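Local coordinates for protein aminomethyltransferase (PDB 3GIR) that belongs to the aminomethyltransferase family and probably works as a member of it, its chain ending in a C-terminal beta-barrel domain, at residues S253-D266 / T339-M353. Sequence-based numbering, arbitrary orientation. Where two conformers were deposited one is given.
Sequences SLRLEAGLCLHGND and TSGGFGPSFDGPVAM
Helix 253-257 lies almost square across strand 339-344, their axes 8.2 Å apart at an angle of 93°, and a Schellman motif at Gly-259 then turns the chain into 260-266, which reaches the classic bulge where Thr-339 and Ser-340 face Met-353. In the middle, Leu-256 has CG swung anti to its backbone N (chi1 -180°), which turns both methyls onto the hairpin: CD2 presses on the backbone at Gly-341, CG touches CG2 of Val-351, and CD1 lies 3.7 Å from CG of Met-353.

On the bulge side, Asp-266 OD1 accepts two hydroxyls, Thr-339 OG1 at 2.7 Å on its anti lone pair and Ser-340 OG at 2.6 Å on its syn one. Ser-340 OG also takes Arg-255 NH2 (2.8 Å, 161°) near the guanidinium plane, while Arg-255 NH1 bridges to Asp-266 OD2.

At the far end Glu-257 OE2 receives Phe-347 N at 2.9 Å from above the carboxylate plane, with a weak bond from Ser-346 N; Arg-73 pairs with OE1.

Two buried carboxylates of 253-266 thus grip the hairpin on both sides of an apolar centre, their bonds to its hydroxyls and amides fixing it against the helix; Arg-73 and Arg-255, which also pairs with Asp-252, probably favour their ionised form.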
ATOM      1  N   SER A 253       6.946  -2.305  -9.179  1.00 15.61           N
ATOM      2  CA  SER A 253       7.146  -1.318 -10.213  1.00 16.32           C
ATOM      3  C   SER A 253       5.869  -0.540 -10.465  1.00 16.47           C
ATOM      4  O   SER A 253       5.862   0.710 -10.700  1.00 18.22           O
ATOM      5  CB  SER A 253       7.742  -1.904 -11.495  1.00 18.31           C
ATOM      6  OG  SER A 253       6.998  -3.023 -11.978  1.00 18.07           O
ATOM      7  N   LEU A 254       4.736  -1.239 -10.381  1.00 14.30           N
ATOM      8  CA  LEU A 254       3.468  -0.543 -10.538  1.00 14.85           C
ATOM      9  C   LEU A 254       3.239   0.487  -9.466  1.00 13.91           C
ATOM     10  O   LEU A 254       2.813   1.649  -9.774  1.00 15.99           O
ATOM     11  CB  LEU A 254       2.282  -1.514 -10.638  1.00 13.65           C
ATOM     12  CG  LEU A 254       2.233  -2.395 -11.877  1.00 14.36           C
ATOM     13  CD1 LEU A 254       1.389  -3.636 -11.546  1.00 14.73           C
ATOM     14  CD2 LEU A 254       1.656  -1.676 -13.144  1.00 16.99           C
ATOM     15  N   ARG A 255       3.327   0.080  -8.206  1.00 15.41           N
ATOM     16  CA  ARG A 255       3.083   0.977  -7.129  1.00 15.26           C
ATOM     17  C   ARG A 255       4.062   2.146  -7.108  1.00 16.00           C
ATOM     18  O   ARG A 255       3.672   3.262  -6.744  1.00 15.81           O
ATOM     19  CB  ARG A 255       3.021   0.249  -5.779  1.00 14.45           C
ATOM     20  CG  ARG A 255       4.360  -0.303  -5.250  1.00 15.85           C
ATOM     21  CD  ARG A 255       5.000   0.715  -4.407  1.00 16.35           C
ATOM     22  NE  ARG A 255       6.347   0.274  -4.070  1.00 16.22           N
ATOM     23  CZ  ARG A 255       7.250   0.974  -3.376  1.00 15.44           C
ATOM     24  NH1 ARG A 255       7.009   2.165  -2.881  1.00 16.20           N
ATOM     25  NH2 ARG A 255       8.430   0.386  -3.151  1.00 18.22           N
ATOM     26  N   LEU A 256       5.308   1.886  -7.436  1.00 15.32           N
ATOM     27  CA  LEU A 256       6.329   2.934  -7.427  1.00 16.43           C
ATOM     28  C   LEU A 256       6.093   3.964  -8.518  1.00 18.15           C
ATOM     29  O   LEU A 256       6.117   5.175  -8.253  1.00 17.27           O
ATOM     30  CB  LEU A 256       7.712   2.280  -7.494  1.00 17.13           C
ATOM     31  CG  LEU A 256       8.961   3.177  -7.495  1.00 19.45           C
ATOM     32  CD1 LEU A 256       8.836   4.248  -6.387  1.00 20.53           C
ATOM     33  CD2 LEU A 256      10.247   2.318  -7.462  1.00 22.20           C
ATOM     34  N   GLU A 257       5.737   3.526  -9.710  1.00 17.71           N
ATOM     35  CA  GLU A 257       5.220   4.471 -10.785  1.00 17.58           C
ATOM     36  C   GLU A 257       4.051   5.334 -10.309  1.00 18.25           C
ATOM     37  O   GLU A 257       3.915   6.491 -10.670  1.00 19.27           O
ATOM     38  CB  GLU A 257       4.835   3.707 -12.040  1.00 18.97           C
ATOM     39  CG  GLU A 257       5.957   3.289 -12.875  1.00 18.94           C
ATOM     40  CD  GLU A 257       5.510   2.649 -14.165  1.00 18.40           C
ATOM     41  OE1 GLU A 257       4.307   2.294 -14.247  1.00 20.50           O
ATOM     42  OE2 GLU A 257       6.340   2.467 -15.087  1.00 18.77           O
ATOM     43  N   ALA A 258       3.133   4.730  -9.543  1.00 16.25           N
ATOM     44  CA  ALA A 258       1.938   5.390  -8.987  1.00 17.19           C
ATOM     45  C   ALA A 258       2.210   6.310  -7.784  1.00 17.83           C
ATOM     46  O   ALA A 258       1.305   6.907  -7.266  1.00 19.72           O
ATOM     47  CB  ALA A 258       0.804   4.369  -8.629  1.00 16.53           C
ATOM     48  N   GLY A 259       3.440   6.367  -7.344  1.00 17.97           N
ATOM     49  CA  GLY A 259       3.837   7.158  -6.221  1.00 19.88           C
ATOM     50  C   GLY A 259       3.431   6.681  -4.847  1.00 20.42           C
ATOM     51  O   GLY A 259       3.344   7.497  -3.880  1.00 22.14           O
ATOM     52  N   LEU A 260       3.135   5.390  -4.722  1.00 17.41           N
ATOM     53  CA  LEU A 260       2.591   4.847  -3.495  1.00 17.34           C
ATOM     54  C   LEU A 260       3.654   4.366  -2.576  1.00 18.13           C
ATOM     55  O   LEU A 260       4.601   3.728  -3.013  1.00 19.95           O
ATOM     56  CB  LEU A 260       1.591   3.736  -3.816  1.00 16.06           C
ATOM     57  CG  LEU A 260       0.523   4.089  -4.853  1.00 20.28           C
ATOM     58  CD1 LEU A 260      -0.340   2.869  -5.220  1.00 17.45           C
ATOM     59  CD2 LEU A 260      -0.288   5.213  -4.281  1.00 20.84           C
ATOM     60  N   CYS A 261       3.484   4.599  -1.288  1.00 18.89           N
ATOM     61  CA  CYS A 261       4.502   4.156  -0.297  1.00 18.58           C
ATOM     62  C   CYS A 261       4.449   2.682   0.009  1.00 19.58           C
ATOM     63  O   CYS A 261       3.360   2.057   0.026  1.00 20.11           O
ATOM     64  CB  CYS A 261       4.327   4.872   1.015  1.00 20.33           C
ATOM     65  SG  CYS A 261       4.794   6.616   0.902  1.00 23.10           S
ATOM     66  N   LEU A 262       5.618   2.129   0.333  1.00 17.87           N
ATOM     67  CA  LEU A 262       5.717   0.772   0.847  1.00 17.84           C
ATOM     68  C   LEU A 262       6.253   0.859   2.280  1.00 17.81           C
ATOM     69  O   LEU A 262       7.405   1.288   2.510  1.00 17.22           O
ATOM     70  CB  LEU A 262       6.556  -0.126  -0.064  1.00 18.74           C
ATOM     71  CG  LEU A 262       6.894  -1.473   0.585  1.00 21.32           C
ATOM     72  CD1 LEU A 262       5.563  -2.221   0.708  1.00 24.85           C
ATOM     73  CD2 LEU A 262       7.917  -2.227  -0.260  1.00 26.25           C
ATOM     74  N   HIS A 263       5.470   0.411   3.269  1.00 18.61           N
ATOM     75  CA  HIS A 263       5.955   0.462   4.609  1.00 18.00           C
ATOM     76  C   HIS A 263       7.103  -0.518   4.786  1.00 16.96           C
ATOM     77  O   HIS A 263       7.126  -1.622   4.241  1.00 20.92           O
ATOM     78  CB  HIS A 263       4.838   0.173   5.615  1.00 18.66           C
ATOM     79  CG  HIS A 263       5.195   0.537   7.016  1.00 18.32           C
ATOM     80  ND1 HIS A 263       5.968  -0.281   7.796  1.00 20.34           N
ATOM     81  CD2 HIS A 263       4.960   1.656   7.750  1.00 20.39           C
ATOM     82  CE1 HIS A 263       6.173   0.294   8.965  1.00 19.00           C
ATOM     83  NE2 HIS A 263       5.575   1.470   8.971  1.00 21.92           N
ATOM     84  N   GLY A 264       8.136  -0.033   5.477  1.00 21.00           N
ATOM     85  CA  GLY A 264       9.412  -0.762   5.608  1.00 20.29           C
ATOM     86  C   GLY A 264      10.477  -0.276   4.640  1.00 21.80           C
ATOM     87  O   GLY A 264      11.670  -0.542   4.829  1.00 23.59           O
ATOM     88  N   ASN A 265      10.051   0.463   3.619  1.00 21.08           N
ATOM     89  CA  ASN A 265      10.940   1.117   2.650  1.00 21.26           C
ATOM     90  C   ASN A 265      10.795   2.615   2.796  1.00 19.05           C
ATOM     91  O   ASN A 265      11.643   3.299   3.392  1.00 21.33           O
ATOM     92  CB  ASN A 265      10.603   0.748   1.210  1.00 19.65           C
ATOM     93  CG  ASN A 265      11.198  -0.589   0.769  1.00 26.86           C
ATOM     94  OD1 ASN A 265      11.231  -1.559   1.544  1.00 27.21           O
ATOM     95  ND2 ASN A 265      11.597  -0.672  -0.489  1.00 25.54           N
ATOM     96  N   ASP A 266       9.680   3.126   2.311  1.00 18.71           N
ATOM     97  CA  ASP A 266       9.468   4.562   2.252  1.00 17.69           C
ATOM     98  C   ASP A 266       8.911   5.217   3.475  1.00 19.69           C
ATOM     99  O   ASP A 266       8.946   6.429   3.579  1.00 21.13           O
ATOM    100  CB  ASP A 266       8.534   4.865   1.097  1.00 18.31           C
ATOM    101  CG  ASP A 266       8.899   4.078  -0.138  1.00 19.83           C
ATOM    102  OD1 ASP A 266      10.046   4.198  -0.669  1.00 19.40           O
ATOM    103  OD2 ASP A 266       8.027   3.270  -0.545  1.00 18.23           O
ATOM    104  N   THR A 339      14.913   5.076  -0.914  1.00 16.36           N
ATOM    105  CA  THR A 339      14.103   4.073  -0.196  1.00 15.91           C
ATOM    106  C   THR A 339      13.486   3.026  -1.104  1.00 16.42           C
ATOM    107  O   THR A 339      13.235   1.884  -0.655  1.00 17.94           O
ATOM    108  CB  THR A 339      13.084   4.697   0.687  1.00 15.74           C
ATOM    109  OG1 THR A 339      12.260   5.604  -0.066  1.00 17.31           O
ATOM    110  CG2 THR A 339      13.731   5.451   1.850  1.00 15.95           C
ATOM    111  N   SER A 340      13.191   3.386  -2.367  1.00 16.08           N
ATOM    112  CA  SER A 340      12.623   2.453  -3.347  1.00 16.03           C
ATOM    113  C   SER A 340      13.153   2.821  -4.718  1.00 17.31           C
ATOM    114  O   SER A 340      13.378   3.992  -5.020  1.00 16.87           O
ATOM    115  CB  SER A 340      11.099   2.495  -3.411  1.00 16.48           C
ATOM    116  OG  SER A 340      10.503   2.100  -2.214  1.00 18.03           O
ATOM    117  N   GLY A 341      13.380   1.822  -5.543  1.00 17.80           N
ATOM    118  CA  GLY A 341      13.848   2.090  -6.891  1.00 19.65           C
ATOM    119  C   GLY A 341      13.734   0.909  -7.794  1.00 20.99           C
ATOM    120  O   GLY A 341      13.952  -0.233  -7.333  1.00 23.51           O
ATOM    121  N   GLY A 342      13.428   1.153  -9.067  1.00 19.76           N
ATOM    122  CA  GLY A 342      13.394   0.104 -10.070  1.00 21.15           C
ATOM    123  C   GLY A 342      13.147   0.654 -11.461  1.00 21.39           C
ATOM    124  O   GLY A 342      13.078   1.840 -11.661  1.00 22.16           O
ATOM    125  N   PHE A 343      13.060  -0.222 -12.447  1.00 20.70           N
ATOM    126  CA  PHE A 343      12.696   0.183 -13.784  1.00 20.64           C
ATOM    127  C   PHE A 343      11.197   0.263 -13.886  1.00 20.64           C
ATOM    128  O   PHE A 343      10.495  -0.701 -13.518  1.00 21.94           O
ATOM    129  CB  PHE A 343      13.259  -0.776 -14.810  1.00 21.79           C
ATOM    130  CG  PHE A 343      13.020  -0.342 -16.228  1.00 21.00           C
ATOM    131  CD1 PHE A 343      13.823   0.621 -16.816  1.00 22.57           C
ATOM    132  CD2 PHE A 343      12.016  -0.931 -16.986  1.00 26.37           C
ATOM    133  CE1 PHE A 343      13.573   1.022 -18.112  1.00 26.16           C
ATOM    134  CE2 PHE A 343      11.795  -0.566 -18.265  1.00 28.83           C
ATOM    135  CZ  PHE A 343      12.554   0.439 -18.809  1.00 26.85           C
ATOM    136  N   GLY A 344      10.667   1.397 -14.341  1.00 19.71           N
ATOM    137  CA  GLY A 344       9.219   1.492 -14.574  1.00 18.80           C
ATOM    138  C   GLY A 344       8.905   1.323 -16.044  1.00 19.25           C
ATOM    139  O   GLY A 344       9.199   2.225 -16.822  1.00 20.03           O
ATOM    140  N   PRO A 345       8.314   0.215 -16.461  1.00 20.92           N
ATOM    141  CA  PRO A 345       8.100   0.007 -17.905  1.00 20.30           C
ATOM    142  C   PRO A 345       7.121   0.987 -18.549  1.00 21.72           C
ATOM    143  O   PRO A 345       7.188   1.229 -19.775  1.00 21.66           O
ATOM    144  CB  PRO A 345       7.532  -1.416 -17.968  1.00 21.74           C
ATOM    145  CG  PRO A 345       8.074  -2.063 -16.755  1.00 22.29           C
ATOM    146  CD  PRO A 345       8.015  -1.020 -15.708  1.00 20.00           C
ATOM    147  N   SER A 346       6.200   1.527 -17.763  1.00 20.81           N
ATOM    148  CA  SER A 346       5.220   2.506 -18.284  1.00 21.16           C
ATOM    149  C   SER A 346       5.889   3.857 -18.417  1.00 22.62           C
ATOM    150  O   SER A 346       5.768   4.509 -19.454  1.00 25.62           O
ATOM    151  CB  SER A 346       3.951   2.590 -17.468  1.00 21.31           C
ATOM    152  OG  SER A 346       3.378   1.337 -17.324  1.00 20.82           O
ATOM    153  N   PHE A 347       6.661   4.242 -17.408  1.00 22.58           N
ATOM    154  CA  PHE A 347       7.442   5.473 -17.445  1.00 23.38           C
ATOM    155  C   PHE A 347       8.566   5.384 -18.489  1.00 24.71           C
ATOM    156  O   PHE A 347       9.003   6.442 -19.002  1.00 25.48           O
ATOM    157  CB  PHE A 347       8.050   5.728 -16.064  1.00 23.84           C
ATOM    158  CG  PHE A 347       8.702   7.076 -15.919  1.00 21.59           C
ATOM    159  CD1 PHE A 347       7.919   8.216 -16.026  1.00 23.71           C
ATOM    160  CD2 PHE A 347      10.038   7.212 -15.711  1.00 23.21           C
ATOM    161  CE1 PHE A 347       8.482   9.496 -15.888  1.00 23.96           C
ATOM    162  CE2 PHE A 347      10.660   8.494 -15.558  1.00 21.28           C
ATOM    163  CZ  PHE A 347       9.847   9.628 -15.640  1.00 24.17           C
ATOM    164  N   ASP A 348       8.951   4.145 -18.819  1.00 25.73           N
ATOM    165  CA  ASP A 348      10.032   3.767 -19.710  1.00 26.27           C
ATOM    166  C   ASP A 348      11.358   4.308 -19.246  1.00 25.94           C
ATOM    167  O   ASP A 348      12.143   4.851 -20.033  1.00 26.39           O
ATOM    168  CB  ASP A 348       9.754   4.180 -21.141  1.00 27.47           C
ATOM    169  CG  ASP A 348      10.642   3.465 -22.118  1.00 29.68           C
ATOM    170  OD1 ASP A 348      11.104   2.323 -21.854  1.00 35.51           O
ATOM    171  OD2 ASP A 348      10.901   4.089 -23.162  1.00 36.35           O
ATOM    172  N   GLY A 349      11.625   4.115 -17.962  1.00 23.11           N
ATOM    173  CA  GLY A 349      12.930   4.380 -17.395  1.00 22.70           C
ATOM    174  C   GLY A 349      12.923   4.178 -15.891  1.00 21.48           C
ATOM    175  O   GLY A 349      11.881   3.855 -15.336  1.00 19.45           O
ATOM    176  N   PRO A 350      14.096   4.293 -15.256  1.00 20.70           N
ATOM    177  CA  PRO A 350      14.203   4.162 -13.789  1.00 20.44           C
ATOM    178  C   PRO A 350      13.313   5.180 -13.055  1.00 20.61           C
ATOM    179  O   PRO A 350      13.188   6.357 -13.493  1.00 20.17           O
ATOM    180  CB  PRO A 350      15.684   4.408 -13.513  1.00 20.39           C
ATOM    181  CG  PRO A 350      16.326   4.298 -14.778  1.00 24.48           C
ATOM    182  CD  PRO A 350      15.412   4.548 -15.859  1.00 23.10           C
ATOM    183  N   VAL A 351      12.680   4.702 -11.984  1.00 17.83           N
ATOM    184  CA  VAL A 351      11.865   5.455 -11.063  1.00 18.52           C
ATOM    185  C   VAL A 351      12.374   5.129  -9.673  1.00 17.79           C
ATOM    186  O   VAL A 351      12.977   4.066  -9.433  1.00 17.72           O
ATOM    187  CB  VAL A 351      10.378   5.122 -11.248  1.00 18.82           C
ATOM    188  CG1 VAL A 351      10.009   5.498 -12.715  1.00 20.19           C
ATOM    189  CG2 VAL A 351      10.088   3.637 -11.071  1.00 17.37           C
ATOM    190  N   ALA A 352      12.295   6.076  -8.769  1.00 17.64           N
ATOM    191  CA  ALA A 352      12.648   5.897  -7.412  1.00 18.40           C
ATOM    192  C   ALA A 352      11.980   6.880  -6.476  1.00 18.34           C
ATOM    193  O   ALA A 352      11.334   7.839  -6.919  1.00 17.64           O
ATOM    194  CB  ALA A 352      14.239   6.153  -7.327  1.00 15.49           C
ATOM    195  N   MET A 353      12.092   6.599  -5.170  1.00 17.38           N
ATOM    196  CA  MET A 353      11.616   7.524  -4.138  0.50 17.03           C
ATOM    197  C   MET A 353      12.641   7.489  -3.041  1.00 17.20           C
ATOM    198  O   MET A 353      13.398   6.534  -2.892  1.00 17.16           O
ATOM    199  CB  MET A 353      10.232   7.163  -3.575  0.50 18.02           C
ATOM    200  CG  MET A 353       9.119   7.447  -4.491  0.50 19.49           C
ATOM    201  SD  MET A 353       7.482   7.313  -3.699  0.50 21.62           S
ATOM    202  CE  MET A 353       7.784   6.005  -2.532  0.50 22.73           C
TER